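Local atomic coordinates of putative oxidoreductase (PDB entry 3NX4), a protein that binds NADP(H) and probably acts as an NADPH-dependent acryloyl-CoA reductase of the medium-chain dehydrogenase/reductase family. Residues Cys134-Ile143 against Tyr233-Gly241; Arg198-Pro206 against Lys222-Gln230. All blocks are in the same frame, centred on the assembly; numbering follows the deposited sequence.

Contact 1 (Cys134-Ile143 against Tyr233-Gly241). With NAP (NADP nicotinamide-adenine-dinucleotide phosphate), chain C.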
loop_
_atom_site.group_PDB
_atom_site.type_symbol
_atom_site.label_atom_id
_atom_site.label_comp_id
_atom_site.label_asym_id
_atom_site.label_seq_id
_atom_site.Cartn_x
_atom_site.Cartn_y
_atom_site.Cartn_z
ATOM N N CYS A 134 -11.753 -6.272 -2.110
ATOM C CA CYS A 134 -10.648 -6.443 -1.158
ATOM C C CYS A 134 -10.003 -7.803 -1.319
ATOM O O CYS A 134 -8.788 -7.928 -1.321
ATOM C CB CYS A 134 -11.127 -6.285 0.288
ATOM S SG CYS A 134 -11.576 -4.602 0.728
ATOM N N VAL A 135 -10.825 -8.830 -1.465
ATOM C CA VAL A 135 -10.305 -10.162 -1.729
ATOM C C VAL A 135 -9.482 -10.172 -3.032
ATOM O O VAL A 135 -8.415 -10.780 -3.109
ATOM C CB VAL A 135 -11.457 -11.175 -1.791
ATOM C CG1 VAL A 135 -10.971 -12.511 -2.324
ATOM C CG2 VAL A 135 -12.098 -11.323 -0.387
HETATM N N MSE A 136 -9.965 -9.476 -4.053
HETATM C CA MSE A 136 -9.240 -9.436 -5.320
HETATM C C MSE A 136 -7.881 -8.724 -5.191
HETATM O O MSE A 136 -6.900 -9.101 -5.842
HETATM C CB MSE A 136 -10.120 -8.801 -6.399
HETATM C CG MSE A 136 -11.235 -9.738 -6.854
HETATM SE SE MSE A 136 -12.607 -8.821 -7.945
HETATM C CE MSE A 136 -11.507 -8.192 -9.398
ATOM N N ALA A 137 -7.826 -7.712 -4.331
ATOM C CA ALA A 137 -6.570 -7.027 -4.021
ATOM C C ALA A 137 -5.553 -7.969 -3.376
ATOM O O ALA A 137 -4.373 -7.956 -3.729
ATOM C CB ALA A 137 -6.828 -5.825 -3.118
ATOM N N LEU A 138 -6.000 -8.782 -2.425
ATOM C CA LEU A 138 -5.107 -9.766 -1.818
ATOM C C LEU A 138 -4.584 -10.725 -2.880
ATOM O O LEU A 138 -3.396 -11.057 -2.904
ATOM C CB LEU A 138 -5.833 -10.548 -0.715
ATOM C CG LEU A 138 -6.276 -9.756 0.517
ATOM C CD1 LEU A 138 -6.815 -10.709 1.586
ATOM C CD2 LEU A 138 -5.137 -8.937 1.089
ATOM N N GLU A 139 -5.480 -11.172 -3.761
ATOM C CA GLU A 139 -5.084 -12.028 -4.875
ATOM C C GLU A 139 -4.061 -11.351 -5.809
ATOM O O GLU A 139 -3.076 -11.978 -6.221
ATOM C CB GLU A 139 -6.317 -12.488 -5.668
ATOM C CG GLU A 139 -7.193 -13.445 -4.900
ATOM C CD GLU A 139 -8.510 -13.769 -5.601
ATOM O OE1 GLU A 139 -8.863 -13.088 -6.593
ATOM O OE2 GLU A 139 -9.192 -14.719 -5.154
ATOM N N ASP A 140 -4.302 -10.087 -6.152
ATOM C CA ASP A 140 -3.346 -9.302 -6.939
ATOM C C ASP A 140 -1.964 -9.293 -6.277
ATOM O O ASP A 140 -0.938 -9.226 -6.950
ATOM C CB ASP A 140 -3.817 -7.846 -7.078
ATOM C CG ASP A 140 -5.014 -7.691 -8.013
ATOM O OD1 ASP A 140 -5.353 -8.654 -8.737
ATOM O OD2 ASP A 140 -5.604 -6.586 -8.029
ATOM N N ALA A 141 -1.944 -9.325 -4.952
ATOM C CA ALA A 141 -0.691 -9.278 -4.197
ATOM C C ALA A 141 -0.061 -10.662 -4.080
ATOM O O ALA A 141 1.020 -10.815 -3.510
ATOM C CB ALA A 141 -0.937 -8.675 -2.798
ATOM N N GLY A 142 -0.749 -11.674 -4.604
ATOM C CA GLY A 142 -0.237 -13.034 -4.565
ATOM C C GLY A 142 -0.449 -13.735 -3.227
ATOM O O GLY A 142 0.221 -14.719 -2.920
ATOM N N ILE A 143 -1.379 -13.236 -2.422
ATOM C CA ILE A 143 -1.676 -13.898 -1.141
ATOM C C ILE A 143 -2.580 -15.121 -1.351
ATOM O O ILE A 143 -3.756 -14.975 -1.664
ATOM C CB ILE A 143 -2.363 -12.954 -0.125
ATOM C CG1 ILE A 143 -1.586 -11.643 0.042
ATOM C CG2 ILE A 143 -2.495 -13.658 1.228
ATOM C CD1 ILE A 143 -0.093 -11.832 0.293
ATOM N N TYR A 233 6.264 -10.421 6.477
ATOM C CA TYR A 233 7.054 -9.873 5.383
ATOM C C TYR A 233 6.369 -10.123 4.024
ATOM O O TYR A 233 5.978 -11.256 3.717
ATOM C CB TYR A 233 8.443 -10.499 5.411
ATOM C CG TYR A 233 9.392 -9.844 4.456
ATOM C CD1 TYR A 233 9.396 -10.194 3.105
ATOM C CD2 TYR A 233 10.284 -8.874 4.894
ATOM C CE1 TYR A 233 10.269 -9.586 2.214
ATOM C CE2 TYR A 233 11.174 -8.266 4.007
ATOM C CZ TYR A 233 11.156 -8.629 2.671
ATOM O OH TYR A 233 12.028 -8.030 1.786
ATOM N N GLY A 234 6.211 -9.071 3.217
ATOM C CA GLY A 234 5.538 -9.186 1.924
ATOM C C GLY A 234 4.013 -9.309 2.000
ATOM O O GLY A 234 3.344 -9.553 0.997
ATOM N N GLY A 235 3.454 -9.131 3.191
ATOM C CA GLY A 235 2.008 -9.207 3.375
ATOM C C GLY A 235 1.268 -8.046 2.720
ATOM O O GLY A 235 1.877 -7.034 2.375
ATOM N N CYS A 236 -0.046 -8.198 2.539
ATOM C CA CYS A 236 -0.873 -7.142 1.953
ATOM C C CYS A 236 -2.106 -6.835 2.800
ATOM O O CYS A 236 -2.843 -7.736 3.201
ATOM C CB CYS A 236 -1.328 -7.544 0.544
ATOM S SG CYS A 236 -2.441 -6.309 -0.272
ATOM N N VAL A 237 -2.339 -5.556 3.053
ATOM C CA VAL A 237 -3.573 -5.131 3.684
ATOM C C VAL A 237 -4.456 -4.430 2.659
ATOM O O VAL A 237 -4.033 -3.452 2.045
ATOM C CB VAL A 237 -3.314 -4.119 4.813
ATOM C CG1 VAL A 237 -4.660 -3.708 5.450
ATOM C CG2 VAL A 237 -2.374 -4.699 5.852
ATOM N N ALA A 238 -5.681 -4.926 2.475
ATOM C CA ALA A 238 -6.685 -4.219 1.688
ATOM C C ALA A 238 -7.530 -3.377 2.651
ATOM O O ALA A 238 -8.192 -3.906 3.531
ATOM C CB ALA A 238 -7.568 -5.215 0.899
ATOM N N ALA A 239 -7.471 -2.060 2.502
ATOM C CA ALA A 239 -8.145 -1.158 3.425
ATOM C C ALA A 239 -9.302 -0.464 2.725
ATOM O O ALA A 239 -9.120 0.124 1.650
ATOM C CB ALA A 239 -7.152 -0.118 3.955
ATOM N N CYS A 240 -10.484 -0.504 3.334
ATOM C CA CYS A 240 -11.651 0.106 2.707
ATOM C C CYS A 240 -12.492 0.955 3.660
ATOM O O CYS A 240 -13.465 1.580 3.232
ATOM C CB CYS A 240 -12.535 -0.978 2.080
ATOM S SG CYS A 240 -13.368 -2.005 3.350
ATOM N N GLY A 241 -12.127 0.997 4.938
ATOM C CA GLY A 241 -13.014 1.599 5.919
ATOM C C GLY A 241 -12.448 2.618 6.895
ATOM O O GLY A 241 -11.248 2.939 6.889
HETATM P PA NAP C . -20.623 -1.866 9.368
HETATM O O1A NAP C . -21.577 -2.909 8.953
HETATM O O2A NAP C . -21.096 -0.846 10.317
HETATM O O5B NAP C . -19.269 -2.536 9.888
HETATM C C5B NAP C . -18.360 -1.755 10.611
HETATM C C4B NAP C . -17.835 -2.666 11.711
HETATM O O4B NAP C . -16.761 -2.030 12.347
HETATM C C3B NAP C . -18.883 -2.943 12.791
HETATM O O3B NAP C . -19.596 -4.130 12.504
HETATM C C2B NAP C . -18.041 -3.112 14.041
HETATM O O2B NAP C . -17.653 -4.464 14.101
HETATM C C1B NAP C . -16.797 -2.293 13.743
HETATM N N9A NAP C . -16.815 -0.995 14.432
HETATM C C8A NAP C . -17.856 -0.101 14.505
HETATM N N7A NAP C . -17.433 0.976 15.211
HETATM C C5A NAP C . -16.147 0.787 15.569
HETATM C C6A NAP C . -15.245 1.557 16.293
HETATM N N6A NAP C . -15.593 2.740 16.783
HETATM N N1A NAP C . -13.973 1.084 16.497
HETATM C C2A NAP C . -13.597 -0.145 15.996
HETATM N N3A NAP C . -14.496 -0.912 15.285
HETATM C C4A NAP C . -15.749 -0.450 15.081
HETATM O O3 NAP C . -20.108 -1.065 8.061
HETATM P PN NAP C . -19.892 -1.588 6.562
HETATM O O1N NAP C . -21.052 -1.222 5.717
HETATM O O2N NAP C . -19.485 -3.008 6.661
HETATM O O5D NAP C . -18.628 -0.669 6.171
HETATM C C5D NAP C . -17.425 -0.842 6.882
HETATM C C4D NAP C . -16.506 0.342 6.625
HETATM O O4D NAP C . -16.143 0.329 5.265
HETATM C C3D NAP C . -17.211 1.666 6.869
HETATM O O3D NAP C . -16.287 2.584 7.411
HETATM C C2D NAP C . -17.628 2.121 5.489
HETATM O O2D NAP C . -17.667 3.524 5.397
HETATM C C1D NAP C . -16.494 1.554 4.658
HETATM N N1N NAP C . -16.840 1.309 3.253
HETATM C C2N NAP C . -16.143 1.988 2.296
HETATM C C3N NAP C . -16.398 1.791 0.942
HETATM C C7N NAP C . -15.295 2.140 -0.018
HETATM O O7N NAP C . -15.603 2.608 -1.306
HETATM N N7N NAP C . -14.038 1.996 0.387
HETATM C C4N NAP C . -17.385 0.879 0.568
HETATM C C5N NAP C . -18.092 0.183 1.559
HETATM C C6N NAP C . -17.800 0.401 2.904
HETATM P P2B NAP C . -17.495 -5.219 15.528
HETATM O O1X NAP C . -17.426 -6.693 15.236
HETATM O O2X NAP C . -16.220 -4.769 16.199
HETATM O O3X NAP C . -18.697 -4.882 16.368
#
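Helix 118-140 packs on one face of the parallel Rossmann-type sheet, and here its last turns, through C134, A137 and L138, with A141 just past its end, lie over strand 235-239. The two run nearly antiparallel: their segment axes make an angle of 157° and approach to 7.9 Å, a close fit that small residues permit. A141 presses its CB against CB of C236 at 3.5 Å, and A137 sets its methyl 4.1 Å from CB of A238. Nearer the C-terminal end of the strand, C134 brings its own CB 3.8 Å from the A238 methyl. With SG of C236 anti to the backbone N (chi1 178°), the sulfur lies against the helix end, touching L138 CD2 and the A141 methyl that follows. L138 reaches in from the flank of the helix; its CD2 branch comes within 3.3 Å of C236 O and 4.0 Å of C236 SG. Beyond the helix, G142 has the positive phi of a Schellman motif, which suits glycine, and the chain then returns I143 to the strand, its CG1 4.1 Å from C236 CB. No hydrogen bond crosses the contact, so apolar packing holds it. Alternation along the strand explains the choice of residues: C236 and A238 face the helix, while V237 and A239 point to the other side of the sheet. At the far end, C134 SG touches C240 CB at 4.0 Å, just where C240 and G241 border NADP. The nicotinamide amide N7N donates to C240 O, although that oxygen is less surely placed. A helix running along a sheet strand whose C-terminal end leads into the cofactor pocket is characteristic of the Rossmann fold.

Contact 2 (Arg198-Pro206 against Lys222-Gln230). With NAP (NADP nicotinamide-adenine-dinucleotide phosphate), chain C.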
loop_
_atom_site.group_PDB
_atom_site.type_symbol
_atom_site.label_atom_id
_atom_site.label_comp_id
_atom_site.label_asym_id
_atom_site.label_seq_id
_atom_site.Cartn_x
_atom_site.Cartn_y
_atom_site.Cartn_z
ATOM N N ARG A 198 -11.142 -6.720 19.694
ATOM C CA ARG A 198 -10.673 -5.396 19.322
ATOM C C ARG A 198 -9.792 -4.793 20.418
ATOM O O ARG A 198 -8.897 -3.987 20.141
ATOM C CB ARG A 198 -11.886 -4.503 19.093
ATOM C CG ARG A 198 -11.616 -3.200 18.391
ATOM C CD ARG A 198 -12.930 -2.692 17.825
ATOM N NE ARG A 198 -13.626 -1.750 18.691
ATOM C CZ ARG A 198 -14.947 -1.586 18.717
ATOM N NH1 ARG A 198 -15.746 -2.329 17.955
ATOM N NH2 ARG A 198 -15.477 -0.687 19.532
ATOM N N ASP A 199 -10.051 -5.188 21.664
ATOM C CA ASP A 199 -9.284 -4.698 22.813
ATOM C C ASP A 199 -7.791 -4.931 22.658
ATOM O O ASP A 199 -6.987 -4.269 23.310
ATOM C CB ASP A 199 -9.735 -5.380 24.118
ATOM C CG ASP A 199 -11.122 -4.974 24.540
ATOM O OD1 ASP A 199 -11.645 -3.981 23.986
ATOM O OD2 ASP A 199 -11.686 -5.647 25.437
ATOM N N GLU A 200 -7.429 -5.898 21.822
ATOM C CA GLU A 200 -6.031 -6.264 21.628
ATOM C C GLU A 200 -5.371 -5.424 20.529
ATOM O O GLU A 200 -4.240 -5.706 20.134
ATOM C CB GLU A 200 -5.925 -7.745 21.253
ATOM C CG GLU A 200 -6.657 -8.696 22.186
ATOM C CD GLU A 200 -5.772 -9.219 23.297
ATOM O OE1 GLU A 200 -4.908 -10.079 23.016
ATOM O OE2 GLU A 200 -5.934 -8.771 24.451
ATOM N N PHE A 201 -6.084 -4.413 20.032
ATOM C CA PHE A 201 -5.599 -3.571 18.935
ATOM C C PHE A 201 -5.606 -2.088 19.306
ATOM O O PHE A 201 -5.993 -1.238 18.499
ATOM C CB PHE A 201 -6.428 -3.823 17.670
ATOM C CG PHE A 201 -6.248 -5.202 17.115
ATOM C CD1 PHE A 201 -6.893 -6.286 17.697
ATOM C CD2 PHE A 201 -5.389 -5.426 16.046
ATOM C CE1 PHE A 201 -6.709 -7.566 17.211
ATOM C CE2 PHE A 201 -5.199 -6.702 15.555
ATOM C CZ PHE A 201 -5.854 -7.775 16.133
ATOM N N ALA A 202 -5.168 -1.797 20.531
ATOM C CA ALA A 202 -5.282 -0.465 21.128
ATOM C C ALA A 202 -3.945 0.286 21.188
ATOM O O ALA A 202 -3.884 1.474 20.882
ATOM C CB ALA A 202 -5.882 -0.571 22.519
ATOM N N GLU A 203 -2.891 -0.405 21.610
ATOM C CA GLU A 203 -1.529 0.141 21.553
ATOM C C GLU A 203 -0.654 -0.779 20.713
ATOM O O GLU A 203 -0.918 -1.976 20.626
ATOM C CB GLU A 203 -0.930 0.286 22.958
ATOM C CG GLU A 203 -1.624 1.313 23.839
ATOM C CD GLU A 203 -2.735 0.709 24.677
ATOM O OE1 GLU A 203 -2.786 -0.537 24.793
ATOM O OE2 GLU A 203 -3.556 1.481 25.221
ATOM N N SER A 204 0.389 -0.229 20.094
ATOM C CA SER A 204 1.291 -1.041 19.290
ATOM C C SER A 204 2.668 -0.395 19.119
ATOM O O SER A 204 2.807 0.824 19.190
ATOM C CB SER A 204 0.692 -1.322 17.907
ATOM O OG SER A 204 0.590 -0.136 17.141
ATOM N N ARG A 205 3.671 -1.235 18.890
ATOM C CA ARG A 205 5.004 -0.784 18.515
ATOM C C ARG A 205 5.028 -0.618 16.985
ATOM O O ARG A 205 4.110 -1.075 16.295
ATOM C CB ARG A 205 6.045 -1.821 18.929
ATOM C CG ARG A 205 5.970 -2.266 20.370
ATOM C CD ARG A 205 6.335 -1.138 21.302
ATOM N NE ARG A 205 6.463 -1.595 22.687
ATOM C CZ ARG A 205 6.789 -0.797 23.698
ATOM N NH1 ARG A 205 7.008 0.490 23.466
ATOM N NH2 ARG A 205 6.890 -1.282 24.933
ATOM N N PRO A 206 6.075 0.034 16.448
ATOM C CA PRO A 206 6.137 0.188 14.989
ATOM C C PRO A 206 6.139 -1.162 14.295
ATOM O O PRO A 206 5.537 -1.295 13.224
ATOM C CB PRO A 206 7.459 0.926 14.774
ATOM C CG PRO A 206 7.627 1.724 16.052
ATOM C CD PRO A 206 7.136 0.801 17.129
ATOM N N LYS A 222 -6.304 3.118 14.834
ATOM C CA LYS A 222 -5.386 2.298 15.605
ATOM C C LYS A 222 -5.413 0.826 15.245
ATOM O O LYS A 222 -4.392 0.166 15.265
ATOM C CB LYS A 222 -5.597 2.485 17.104
ATOM C CG LYS A 222 -4.879 3.685 17.664
ATOM C CD LYS A 222 -5.225 3.914 19.117
ATOM C CE LYS A 222 -4.509 5.129 19.663
ATOM N NZ LYS A 222 -4.911 6.350 18.936
ATOM N N VAL A 223 -6.594 0.304 14.961
ATOM C CA VAL A 223 -6.697 -1.094 14.628
ATOM C C VAL A 223 -5.900 -1.363 13.360
ATOM O O VAL A 223 -5.116 -2.275 13.323
ATOM C CB VAL A 223 -8.159 -1.506 14.442
ATOM C CG1 VAL A 223 -8.256 -2.897 13.880
ATOM C CG2 VAL A 223 -8.895 -1.418 15.761
ATOM N N LEU A 224 -6.064 -0.511 12.362
ATOM C CA LEU A 224 -5.333 -0.649 11.116
ATOM C C LEU A 224 -3.849 -0.482 11.364
ATOM O O LEU A 224 -3.045 -1.213 10.814
ATOM C CB LEU A 224 -5.814 0.369 10.092
ATOM C CG LEU A 224 -5.020 0.478 8.796
ATOM C CD1 LEU A 224 -4.877 -0.870 8.141
ATOM C CD2 LEU A 224 -5.669 1.475 7.864
ATOM N N ALA A 225 -3.492 0.479 12.210
ATOM C CA ALA A 225 -2.085 0.713 12.515
ATOM C C ALA A 225 -1.439 -0.531 13.120
ATOM O O ALA A 225 -0.320 -0.885 12.766
ATOM C CB ALA A 225 -1.929 1.899 13.441
ATOM N N LYS A 226 -2.148 -1.205 14.021
ATOM C CA LYS A 226 -1.577 -2.391 14.656
ATOM C C LYS A 226 -1.549 -3.587 13.710
ATOM O O LYS A 226 -0.591 -4.357 13.699
ATOM C CB LYS A 226 -2.314 -2.758 15.944
ATOM C CG LYS A 226 -1.603 -3.883 16.691
ATOM C CD LYS A 226 -1.796 -3.793 18.190
ATOM C CE LYS A 226 -1.108 -4.953 18.882
ATOM N NZ LYS A 226 -1.550 -5.074 20.284
ATOM N N VAL A 227 -2.610 -3.748 12.929
ATOM C CA VAL A 227 -2.609 -4.758 11.868
ATOM C C VAL A 227 -1.401 -4.578 10.946
ATOM O O VAL A 227 -0.719 -5.548 10.622
ATOM C CB VAL A 227 -3.935 -4.766 11.085
ATOM C CG1 VAL A 227 -3.819 -5.612 9.816
ATOM C CG2 VAL A 227 -5.071 -5.307 11.996
ATOM N N LEU A 228 -1.124 -3.344 10.538
ATOM C CA LEU A 228 0.081 -3.097 9.737
ATOM C C LEU A 228 1.354 -3.558 10.443
ATOM O O LEU A 228 2.234 -4.124 9.802
ATOM C CB LEU A 228 0.214 -1.625 9.348
ATOM C CG LEU A 228 -0.773 -1.124 8.296
ATOM C CD1 LEU A 228 -0.800 0.395 8.312
ATOM C CD2 LEU A 228 -0.403 -1.659 6.921
ATOM N N ALA A 229 1.446 -3.319 11.751
ATOM C CA ALA A 229 2.630 -3.704 12.532
ATOM C C ALA A 229 2.784 -5.224 12.691
ATOM O O ALA A 229 3.867 -5.718 13.041
ATOM C CB ALA A 229 2.616 -3.013 13.921
ATOM N N GLN A 230 1.699 -5.947 12.418
ATOM C CA GLN A 230 1.632 -7.400 12.571
ATOM C C GLN A 230 1.706 -8.179 11.253
ATOM O O GLN A 230 1.531 -9.402 11.243
ATOM C CB GLN A 230 0.302 -7.779 13.246
ATOM C CG GLN A 230 0.201 -7.367 14.726
ATOM C CD GLN A 230 -1.188 -7.610 15.308
ATOM O OE1 GLN A 230 -2.175 -7.677 14.582
ATOM N NE2 GLN A 230 -1.261 -7.733 16.635
HETATM P PA NAP C . -20.623 -1.866 9.368
HETATM O O1A NAP C . -21.577 -2.909 8.953
HETATM O O2A NAP C . -21.096 -0.846 10.317
HETATM O O5B NAP C . -19.269 -2.536 9.888
HETATM C C5B NAP C . -18.360 -1.755 10.611
HETATM C C4B NAP C . -17.835 -2.666 11.711
HETATM O O4B NAP C . -16.761 -2.030 12.347
HETATM C C3B NAP C . -18.883 -2.943 12.791
HETATM O O3B NAP C . -19.596 -4.130 12.504
HETATM C C2B NAP C . -18.041 -3.112 14.041
HETATM O O2B NAP C . -17.653 -4.464 14.101
HETATM C C1B NAP C . -16.797 -2.293 13.743
HETATM N N9A NAP C . -16.815 -0.995 14.432
HETATM C C8A NAP C . -17.856 -0.101 14.505
HETATM N N7A NAP C . -17.433 0.976 15.211
HETATM C C5A NAP C . -16.147 0.787 15.569
HETATM C C6A NAP C . -15.245 1.557 16.293
HETATM N N6A NAP C . -15.593 2.740 16.783
HETATM N N1A NAP C . -13.973 1.084 16.497
HETATM C C2A NAP C . -13.597 -0.145 15.996
HETATM N N3A NAP C . -14.496 -0.912 15.285
HETATM C C4A NAP C . -15.749 -0.450 15.081
HETATM O O3 NAP C . -20.108 -1.065 8.061
HETATM P PN NAP C . -19.892 -1.588 6.562
HETATM O O1N NAP C . -21.052 -1.222 5.717
HETATM O O2N NAP C . -19.485 -3.008 6.661
HETATM O O5D NAP C . -18.628 -0.669 6.171
HETATM C C5D NAP C . -17.425 -0.842 6.882
HETATM C C4D NAP C . -16.506 0.342 6.625
HETATM O O4D NAP C . -16.143 0.329 5.265
HETATM C C3D NAP C . -17.211 1.666 6.869
HETATM O O3D NAP C . -16.287 2.584 7.411
HETATM C C2D NAP C . -17.628 2.121 5.489
HETATM O O2D NAP C . -17.667 3.524 5.397
HETATM C C1D NAP C . -16.494 1.554 4.658
HETATM N N1N NAP C . -16.840 1.309 3.253
HETATM C C2N NAP C . -16.143 1.988 2.296
HETATM C C3N NAP C . -16.398 1.791 0.942
HETATM C C7N NAP C . -15.295 2.140 -0.018
HETATM O O7N NAP C . -15.603 2.608 -1.306
HETATM N N7N NAP C . -14.038 1.996 0.387
HETATM C C4N NAP C . -17.385 0.879 0.568
HETATM C C5N NAP C . -18.092 0.183 1.559
HETATM C C6N NAP C . -17.800 0.401 2.904
HETATM P P2B NAP C . -17.495 -5.219 15.528
HETATM O O1X NAP C . -17.426 -6.693 15.236
HETATM O O2X NAP C . -16.220 -4.769 16.199
HETATM O O3X NAP C . -18.697 -4.882 16.368
HETATM O O HOH W 1 -3.313 -7.809 18.707
HETATM O O HOH W 2 -2.242 0.657 17.147
#
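K226 carries much of the grip between the loop after strand 194-197 and helix 221-229. Its CB, pointing at the loop, lies 3.9 Å from CB of S204 and also meets CD2 of F201. CG stands anti to the backbone N (chi1 -173°), and the chain beyond it is extended, which sends it between these two residues. CD comes next, 3.5 Å from S204 CB and close to E203 O; CE is equally near the carbonyl oxygens of E200 and E203. At the tip, K226 NZ donates to E200 O at 2.8 Å, tilted 34° from that carbonyl's plane. K226 NZ also donates to E203 O at 3.2 Å, almost in line with the C=O bond. A long flexible amine suits this place, since its methylenes pack and its end holds two backbone oxygens. F201 fills the inner side, its CB against V223 CG2 at 3.9 Å and its CE2 against V227 CG2 at 3.8 Å. Q230 OE1 comes 3.3 Å from F201 CE2, the amide plane turned 80° from the ring plane; the same OE1 accepts from W212, while NE2 donates to a water that in turn donates to E200 O. A second water links S204 OG to K222 O. R198 lays one guanidinium face over C2A of the NADP adenine, and its NH1 gives a weak bond to O2X of the 2'-phosphate, 3.0 Å away. The positive charge of R198 would favour the extra phosphate that distinguishes NADP from NAD, whereas K226 spends its ammonium on main-chain carbonyls and so probably helps to hold the loop's course.

In the fold
After the N-terminal strands and helix 41-48, the chain lays helix 118-140 down, then passes through strands 150-152, 174-178 and 194-197 of the parallel sheet. Contact 2 closes a short loop: residues 198-206 follow strand 194-197, and after strand 212-217 the chain returns in helix 221-229. Contact 1 closes a much longer one when strand 235-239 comes in under the helix, so the short loop sits wholly within the long one. They meet through V237, whose CG1 and CG2 pack on L224 and L228, putting helices 118-140 and 221-229 on opposite faces of this strand. Both contacts touch the same NADP, contact 1 near nicotinamide and contact 2 at adenine.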